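Local coordinates for hypothetical protein (Legionella pneumophila subsp. pneumophila, PDB 4KH9) that is of unknown function but binds calcium ions and is built of three domains, the central and C-terminal ones probably of E-set type, at residues A[49-54]-A[60-65]; A[85-88]-A[94-97]; A[320-323]-A[328-331]. One frame throughout, in Å; residues are numbered along the deposited sequence. Where two conformers were deposited one is given.

Contact 1 of 3, residues A[49-54]-A[60-65]; sequences YKERIS and RGVIIS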
loop_
_atom_site.group_PDB
_atom_site.type_symbol
_atom_site.label_atom_id
_atom_site.label_comp_id
_atom_site.label_asym_id
_atom_site.label_seq_id
_atom_site.Cartn_x
_atom_site.Cartn_y
_atom_site.Cartn_z
ATOM N N TYR A 49 -8.976 -12.281 8.144
ATOM C CA TYR A 49 -8.793 -11.097 8.971
ATOM C C TYR A 49 -7.529 -11.241 9.819
ATOM O O TYR A 49 -6.978 -12.343 9.967
ATOM C CB TYR A 49 -10.028 -10.810 9.859
ATOM C CG TYR A 49 -10.268 -11.835 10.961
ATOM C CD1 TYR A 49 -11.031 -12.981 10.725
ATOM C CD2 TYR A 49 -9.782 -11.628 12.254
ATOM C CE1 TYR A 49 -11.297 -13.897 11.744
ATOM C CE2 TYR A 49 -10.006 -12.558 13.269
ATOM C CZ TYR A 49 -10.775 -13.687 13.008
ATOM O OH TYR A 49 -11.057 -14.573 14.018
ATOM N N LYS A 50 -7.088 -10.105 10.392
ATOM C CA LYS A 50 -5.924 -10.043 11.272
ATOM C C LYS A 50 -6.261 -9.176 12.422
ATOM O O LYS A 50 -6.940 -8.169 12.219
ATOM C CB LYS A 50 -4.651 -9.500 10.559
ATOM C CG LYS A 50 -4.057 -10.405 9.497
ATOM C CD LYS A 50 -2.796 -9.804 8.892
ATOM C CE LYS A 50 -2.178 -10.734 7.878
ATOM N NZ LYS A 50 -1.120 -10.055 7.085
ATOM N N GLU A 51 -5.835 -9.553 13.637
ATOM C CA GLU A 51 -6.040 -8.695 14.799
ATOM C C GLU A 51 -4.939 -8.866 15.822
ATOM O O GLU A 51 -4.322 -9.929 15.920
ATOM C CB GLU A 51 -7.394 -8.923 15.481
ATOM C CG GLU A 51 -7.607 -10.309 16.098
ATOM C CD GLU A 51 -8.947 -10.462 16.790
ATOM O OE1 GLU A 51 -9.581 -9.430 17.109
ATOM O OE2 GLU A 51 -9.344 -11.617 17.054
ATOM N N ARG A 52 -4.731 -7.806 16.610
ATOM C CA ARG A 52 -3.806 -7.788 17.724
ATOM C C ARG A 52 -4.590 -8.149 18.932
ATOM O O ARG A 52 -5.676 -7.628 19.125
ATOM C CB ARG A 52 -3.142 -6.398 17.871
ATOM C CG ARG A 52 -2.312 -6.005 16.667
ATOM C CD ARG A 52 -1.422 -4.826 16.952
ATOM N NE ARG A 52 -0.313 -4.783 15.999
ATOM C CZ ARG A 52 0.728 -3.963 16.093
ATOM N NH1 ARG A 52 0.813 -3.098 17.097
ATOM N NH2 ARG A 52 1.693 -4.001 15.183
ATOM N N ILE A 53 -4.082 -9.057 19.730
ATOM C CA ILE A 53 -4.742 -9.505 20.946
ATOM C C ILE A 53 -3.729 -9.480 22.106
ATOM O O ILE A 53 -2.528 -9.632 21.884
ATOM C CB ILE A 53 -5.404 -10.914 20.807
ATOM C CG1 ILE A 53 -4.355 -12.017 20.664
ATOM C CG2 ILE A 53 -6.453 -10.977 19.676
ATOM C CD1 ILE A 53 -4.731 -13.208 21.244
ATOM N N SER A 54 -4.220 -9.318 23.327
ATOM C CA SER A 54 -3.353 -9.315 24.492
ATOM C C SER A 54 -3.352 -10.664 25.153
ATOM O O SER A 54 -4.241 -11.474 24.912
ATOM C CB SER A 54 -3.811 -8.249 25.485
ATOM O OG SER A 54 -5.051 -8.629 26.057
ATOM N N ARG A 60 -8.853 -15.222 28.849
ATOM C CA ARG A 60 -10.320 -15.292 28.836
ATOM C C ARG A 60 -10.812 -16.110 27.625
ATOM O O ARG A 60 -11.870 -16.732 27.690
ATOM C CB ARG A 60 -10.908 -13.868 28.813
ATOM C CG ARG A 60 -10.662 -13.100 30.115
ATOM C CD ARG A 60 -11.113 -11.663 30.004
ATOM N NE ARG A 60 -12.337 -11.390 30.764
ATOM C CZ ARG A 60 -12.368 -10.750 31.931
ATOM N NH1 ARG A 60 -11.244 -10.312 32.486
ATOM N NH2 ARG A 60 -13.523 -10.540 32.547
ATOM N N GLY A 61 -10.042 -16.088 26.538
ATOM C CA GLY A 61 -10.383 -16.781 25.302
ATOM C C GLY A 61 -10.743 -15.804 24.216
ATOM O O GLY A 61 -11.479 -14.846 24.447
ATOM N N VAL A 62 -10.192 -16.019 23.049
ATOM C CA VAL A 62 -10.353 -15.179 21.863
ATOM C C VAL A 62 -11.164 -15.940 20.807
ATOM O O VAL A 62 -10.855 -17.094 20.508
ATOM C CB VAL A 62 -8.927 -14.767 21.350
ATOM C CG1 VAL A 62 -8.951 -14.266 19.914
ATOM C CG2 VAL A 62 -8.320 -13.707 22.280
ATOM N N ILE A 63 -12.151 -15.269 20.195
ATOM C CA ILE A 63 -12.971 -15.883 19.167
ATOM C C ILE A 63 -12.219 -15.932 17.851
ATOM O O ILE A 63 -11.770 -14.898 17.359
ATOM C CB ILE A 63 -14.333 -15.146 19.006
ATOM C CG1 ILE A 63 -15.213 -15.343 20.276
ATOM C CG2 ILE A 63 -15.079 -15.591 17.697
ATOM C CD1 ILE A 63 -16.295 -14.305 20.479
ATOM N N ILE A 64 -12.108 -17.149 17.278
ATOM C CA ILE A 64 -11.586 -17.391 15.942
ATOM C C ILE A 64 -12.823 -17.769 15.127
ATOM O O ILE A 64 -13.399 -18.825 15.385
ATOM C CB ILE A 64 -10.447 -18.447 15.902
ATOM C CG1 ILE A 64 -9.220 -17.982 16.725
ATOM C CG2 ILE A 64 -10.072 -18.785 14.439
ATOM C CD1 ILE A 64 -8.116 -19.028 16.851
ATOM N N SER A 65 -13.275 -16.888 14.214
ATOM C CA SER A 65 -14.494 -17.123 13.444
ATOM C C SER A 65 -14.162 -17.525 12.010
ATOM O O SER A 65 -13.372 -16.869 11.337
ATOM C CB SER A 65 -15.381 -15.874 13.461
ATOM O OG SER A 65 -14.716 -14.774 12.864
HETATM O O HOH W 1 -9.501 -14.175 16.211
#
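Two edge strands of the N-terminal domain, 48-54 and 62-65, face each other here across the interior between two four-stranded antiparallel sheets, the two strands being connected by the short helix 55-60. The segment axes approach to 9.9 Å and run at 171°, a spacing too wide for direct strand pairing, so side chains must bridge it. Three of them do so from the first strand: Tyr-49, Glu-51 and Ile-53, all with CB directed toward the partner. Tyr-49 lays its ring across the gap and uses its hydroxyl on the opposite backbone: Ser-65 N donates to Tyr-49 OH at 3.2 Å with an N-H...O angle of 161°. CG of Tyr-49 stands between the backbone N and the carbonyl carbon (chi1 68°), which turns the ring off its own strand and brings its edge to Ser-65, whose O lies in the ring plane 3.6 Å from Tyr-49 CE1. In the middle, one water joins three groups. It accepts from Tyr-49 OH at 2.7 Å and donates both to Glu-51 OE2 and, at 2.6 Å, to Ile-63 O. Glu-51 and Val-62 extend toward each other from the two strands, and Glu-51 OE2 ends 3.9 Å from Val-62 CG1, while OE1 forms a salt bridge with Arg-254 of strand 251-264. Farther along, the contact turns apolar: Ile-53 CD1 packs on Val-62 CG2 at 3.8 Å. The Glu-51 side chain lies about 9 Å from a bound calcium ion. With a water donating to OE2 and Arg-254 paired to OE1, the Glu-51 carboxylate is probably favoured in its ionised form, and the Ile-63 carbonyl, on an edge strand, accepts a hydrogen bond from the same water.

Contact 2 of 3, residues A[85-88]-A[94-97]; sequences ELLI and QLLP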
loop_
_atom_site.group_PDB
_atom_site.type_symbol
_atom_site.label_atom_id
_atom_site.label_comp_id
_atom_site.label_asym_id
_atom_site.label_seq_id
_atom_site.Cartn_x
_atom_site.Cartn_y
_atom_site.Cartn_z
ATOM N N GLU A 85 1.306 -22.001 26.030
ATOM C CA GLU A 85 0.746 -23.277 25.549
ATOM C C GLU A 85 -0.710 -22.986 25.276
ATOM O O GLU A 85 -1.370 -22.377 26.130
ATOM C CB GLU A 85 0.933 -24.410 26.570
ATOM C CG GLU A 85 2.111 -25.318 26.295
ATOM C CD GLU A 85 2.304 -26.416 27.328
ATOM O OE1 GLU A 85 1.294 -26.996 27.794
ATOM O OE2 GLU A 85 3.476 -26.721 27.644
ATOM N N LEU A 86 -1.194 -23.308 24.087
ATOM C CA LEU A 86 -2.519 -22.901 23.703
ATOM C C LEU A 86 -3.516 -24.039 23.606
ATOM O O LEU A 86 -3.182 -25.161 23.236
ATOM C CB LEU A 86 -2.457 -22.163 22.330
ATOM C CG LEU A 86 -1.654 -20.812 22.311
ATOM C CD1 LEU A 86 -1.375 -20.363 20.889
ATOM C CD2 LEU A 86 -2.360 -19.679 23.091
ATOM N N LEU A 87 -4.775 -23.695 23.886
ATOM C CA LEU A 87 -5.933 -24.580 23.772
ATOM C C LEU A 87 -6.899 -23.997 22.755
ATOM O O LEU A 87 -6.898 -22.779 22.520
ATOM C CB LEU A 87 -6.641 -24.769 25.132
ATOM C CG LEU A 87 -5.804 -25.307 26.298
ATOM C CD1 LEU A 87 -6.527 -25.100 27.627
ATOM C CD2 LEU A 87 -5.459 -26.776 26.102
ATOM N N ILE A 88 -7.739 -24.841 22.189
ATOM C CA ILE A 88 -8.756 -24.377 21.260
ATOM C C ILE A 88 -10.075 -25.142 21.534
ATOM O O ILE A 88 -10.112 -26.373 21.660
ATOM C CB ILE A 88 -8.316 -24.456 19.766
ATOM C CG1 ILE A 88 -9.300 -23.690 18.835
ATOM C CG2 ILE A 88 -8.008 -25.895 19.317
ATOM C CD1 ILE A 88 -8.765 -23.370 17.383
ATOM N N GLN A 94 -15.653 -28.761 22.142
ATOM C CA GLN A 94 -14.625 -29.728 22.461
ATOM C C GLN A 94 -13.351 -28.937 22.710
ATOM O O GLN A 94 -12.948 -28.160 21.841
ATOM C CB GLN A 94 -14.477 -30.742 21.331
ATOM C CG GLN A 94 -13.703 -31.956 21.734
ATOM C CD GLN A 94 -13.511 -32.926 20.608
ATOM O OE1 GLN A 94 -14.000 -32.743 19.467
ATOM N NE2 GLN A 94 -12.766 -33.974 20.931
ATOM N N LEU A 95 -12.787 -29.045 23.918
ATOM C CA LEU A 95 -11.568 -28.358 24.322
ATOM C C LEU A 95 -10.379 -29.222 23.970
ATOM O O LEU A 95 -10.245 -30.343 24.479
ATOM C CB LEU A 95 -11.586 -28.029 25.833
ATOM C CG LEU A 95 -10.467 -27.108 26.347
ATOM C CD1 LEU A 95 -10.526 -25.737 25.687
ATOM C CD2 LEU A 95 -10.557 -26.952 27.862
ATOM N N LEU A 96 -9.522 -28.713 23.085
ATOM C CA LEU A 96 -8.367 -29.474 22.642
ATOM C C LEU A 96 -7.051 -28.744 22.800
ATOM O O LEU A 96 -7.027 -27.527 22.595
ATOM C CB LEU A 96 -8.531 -29.778 21.133
ATOM C CG LEU A 96 -9.712 -30.599 20.673
ATOM C CD1 LEU A 96 -9.921 -30.407 19.171
ATOM C CD2 LEU A 96 -9.529 -32.067 21.032
ATOM N N PRO A 97 -5.910 -29.471 22.998
ATOM C CA PRO A 97 -4.598 -28.813 22.841
ATOM C C PRO A 97 -4.552 -28.292 21.393
ATOM O O PRO A 97 -5.109 -28.965 20.522
ATOM C CB PRO A 97 -3.600 -29.943 23.130
ATOM C CG PRO A 97 -4.405 -31.002 23.856
ATOM C CD PRO A 97 -5.740 -30.927 23.184
#
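Ile-88 and Leu-96 form the hydrogen-bonded pair of a beta hairpin made by strands 86-89 and 95-97. Two backbone bonds close this pair, Ile-88 N to Leu-96 O and Leu-96 N to Ile-88 O, both 2.8 Å long, with N-H...O angles of 162° and 164°. Next in register is the non-hydrogen-bonded pair of Leu-87 with Pro-97, their CA atoms 4.5 Å apart. A CA-H...O contact supplements the backbone bonds, Leu-87 CA lying 3.4 Å from Leu-96 O.

Apolar contacts occupy both faces. On the one bearing Leu-87 and Leu-95, the CD1 methyl of Leu-95 folds back over the neighbouring strand and meets Leu-87 CB at 4.0 Å; CG of Leu-95 is anti to the backbone N (chi1 -171°), and the second torsion then bends that methyl across. Leu-87 also reaches the partner strand with its CD2 methyl, 3.9 Å from Pro-97 CA. On the face of Ile-88 and Leu-96 the touch is looser, Ile-88 CG2 to Leu-96 CB at 4.3 Å.

Strand 95-97 is outermost in its four-stranded antiparallel sheet, while strand 86-89 lies between it and strand 135-140. There Leu-87 pairs through its backbone with Lys-139, and the side chains of Leu-86 and Ile-88 pack on Leu-138 and Phe-136, respectively.

Contact 3 of 3, residues A[320-323]-A[328-331]; sequences QWLE and VLQF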
loop_
_atom_site.group_PDB
_atom_site.type_symbol
_atom_site.label_atom_id
_atom_site.label_comp_id
_atom_site.label_asym_id
_atom_site.label_seq_id
_atom_site.Cartn_x
_atom_site.Cartn_y
_atom_site.Cartn_z
ATOM N N GLN A 320 20.121 17.124 -10.948
ATOM C CA GLN A 320 21.008 18.089 -10.305
ATOM C C GLN A 320 20.515 18.437 -8.906
ATOM O O GLN A 320 19.389 18.099 -8.542
ATOM C CB GLN A 320 21.187 19.371 -11.148
ATOM C CG GLN A 320 19.932 20.091 -11.602
ATOM C CD GLN A 320 20.311 21.130 -12.627
ATOM O OE1 GLN A 320 20.258 20.890 -13.844
ATOM N NE2 GLN A 320 20.748 22.293 -12.165
ATOM N N TRP A 321 21.396 19.073 -8.111
ATOM C CA TRP A 321 21.079 19.563 -6.776
ATOM C C TRP A 321 20.426 20.920 -6.921
ATOM O O TRP A 321 20.992 21.774 -7.621
ATOM C CB TRP A 321 22.327 19.651 -5.899
ATOM C CG TRP A 321 22.041 20.241 -4.550
ATOM C CD1 TRP A 321 22.141 21.555 -4.176
ATOM C CD2 TRP A 321 21.572 19.525 -3.395
ATOM N NE1 TRP A 321 21.750 21.703 -2.863
ATOM C CE2 TRP A 321 21.399 20.473 -2.359
ATOM C CE3 TRP A 321 21.350 18.162 -3.119
ATOM C CZ2 TRP A 321 20.946 20.113 -1.091
ATOM C CZ3 TRP A 321 20.909 17.803 -1.861
ATOM C CH2 TRP A 321 20.727 18.769 -0.852
ATOM N N LEU A 322 19.245 21.134 -6.280
ATOM C CA LEU A 322 18.569 22.428 -6.398
ATOM C C LEU A 322 18.232 22.995 -5.019
ATOM O O LEU A 322 17.601 22.328 -4.205
ATOM C CB LEU A 322 17.277 22.328 -7.257
ATOM C CG LEU A 322 17.403 21.837 -8.711
ATOM C CD1 LEU A 322 16.049 21.472 -9.287
ATOM C CD2 LEU A 322 18.114 22.851 -9.605
ATOM N N GLU A 323 18.643 24.239 -4.770
ATOM C CA GLU A 323 18.323 24.947 -3.528
ATOM C C GLU A 323 16.925 25.554 -3.661
ATOM O O GLU A 323 16.466 25.709 -4.808
ATOM C CB GLU A 323 19.379 26.050 -3.251
ATOM C CG GLU A 323 20.743 25.549 -2.812
ATOM C CD GLU A 323 20.820 24.985 -1.407
ATOM O OE1 GLU A 323 20.040 25.431 -0.534
ATOM O OE2 GLU A 323 21.703 24.133 -1.167
ATOM N N VAL A 328 16.146 27.032 -14.017
ATOM C CA VAL A 328 15.899 26.647 -15.401
ATOM C C VAL A 328 16.699 25.355 -15.639
ATOM O O VAL A 328 17.928 25.340 -15.468
ATOM C CB VAL A 328 16.207 27.766 -16.440
ATOM C CG1 VAL A 328 15.901 27.295 -17.856
ATOM C CG2 VAL A 328 15.428 29.048 -16.131
ATOM N N LEU A 329 15.994 24.265 -15.946
ATOM C CA LEU A 329 16.617 22.970 -16.210
ATOM C C LEU A 329 16.602 22.711 -17.698
ATOM O O LEU A 329 15.631 23.038 -18.369
ATOM C CB LEU A 329 15.927 21.832 -15.451
ATOM C CG LEU A 329 16.518 21.457 -14.100
ATOM C CD1 LEU A 329 16.492 22.636 -13.103
ATOM C CD2 LEU A 329 15.750 20.311 -13.513
ATOM N N GLN A 330 17.684 22.154 -18.203
ATOM C CA GLN A 330 17.869 21.893 -19.609
ATOM C C GLN A 330 17.963 20.394 -19.888
ATOM O O GLN A 330 18.612 19.681 -19.147
ATOM C CB GLN A 330 19.169 22.598 -20.038
ATOM C CG GLN A 330 19.252 22.898 -21.508
ATOM C CD GLN A 330 20.616 23.412 -21.873
ATOM O OE1 GLN A 330 21.429 22.688 -22.453
ATOM N NE2 GLN A 330 20.925 24.648 -21.484
ATOM N N PHE A 331 17.318 19.915 -20.952
ATOM C CA PHE A 331 17.406 18.512 -21.351
ATOM C C PHE A 331 17.448 18.463 -22.858
ATOM O O PHE A 331 16.914 19.359 -23.512
ATOM C CB PHE A 331 16.287 17.628 -20.758
ATOM C CG PHE A 331 14.873 17.929 -21.172
ATOM C CD1 PHE A 331 14.114 18.872 -20.483
ATOM C CD2 PHE A 331 14.282 17.248 -22.233
ATOM C CE1 PHE A 331 12.794 19.137 -20.856
ATOM C CE2 PHE A 331 12.969 17.530 -22.619
ATOM C CZ PHE A 331 12.224 18.453 -21.912
HETATM O O HOH W 2 20.275 22.039 -16.337
#
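This is a side-chain contact between strands of different sheets, made in the C-terminal domain where the chain passes from strand 312-322 to strand 325-333. The first strand belongs to a five-stranded antiparallel sheet, the second to the edge of a four-stranded one. No backbone bond joins the segments, and their closest CA atoms, those of Gln-320 and Leu-329, are 8.8 Å apart. Leu-322 and Leu-329 reach for each other tip to tip: the CD1 methyl of Leu-329 fits against both methyls of Leu-322, at 3.9 Å from Leu-322 CD2 and 4.0 Å from Leu-322 CD1. Both leucines are buried and also touch strand 293-302, Leu-322 on Tyr-295 and Leu-329 on Leu-297.

Gln-320 and Leu-329 lie alongside one another, each pointing toward the other's strand. With chi1 at 53° the Gln-320 chain leaves its backbone toward the second strand, and its extended course carries the amide over, Gln-320 OE1 coming within 3.8 Å of Leu-329 CG. That oxygen also accepts a hydrogen bond from a water at 2.7 Å, and the same water accepts one from Gln-330 N at a longer 3.2 Å. A water thus carries the polar link between the strands. Its two bonds have opposite senses, so one molecule serves as donor to the Gln-320 amide oxygen and as acceptor for the Gln-330 N-H. The chemistry is therefore divided: methyl packing closes the interior between the sheets, while beside it a single water supplies a polar link between segments whose backbones make no hydrogen bond to each other.

Contacts 1 and 3 are largely buried and alike in kind: each spans two different sheets through side chains and a bridging water, with no bond from backbone to backbone. Contact 2 is partly exposed, at a sheet edge, and depends on backbone pairing. Contacts 1 and 2 share the N-terminal domain, their centres about 14 Å apart, and both reach the sheet containing strands 62-65 and 95-97, its two outermost members. Contact 3 lies in the C-terminal domain, its centre about 54 Å from that of contact 1, on the opposite side of the chain's centre. Charge enters at contact 1, where the Glu-51 side chain is about 9 Å from a calcium ion; contact 3 couples leucines to a neutral amide.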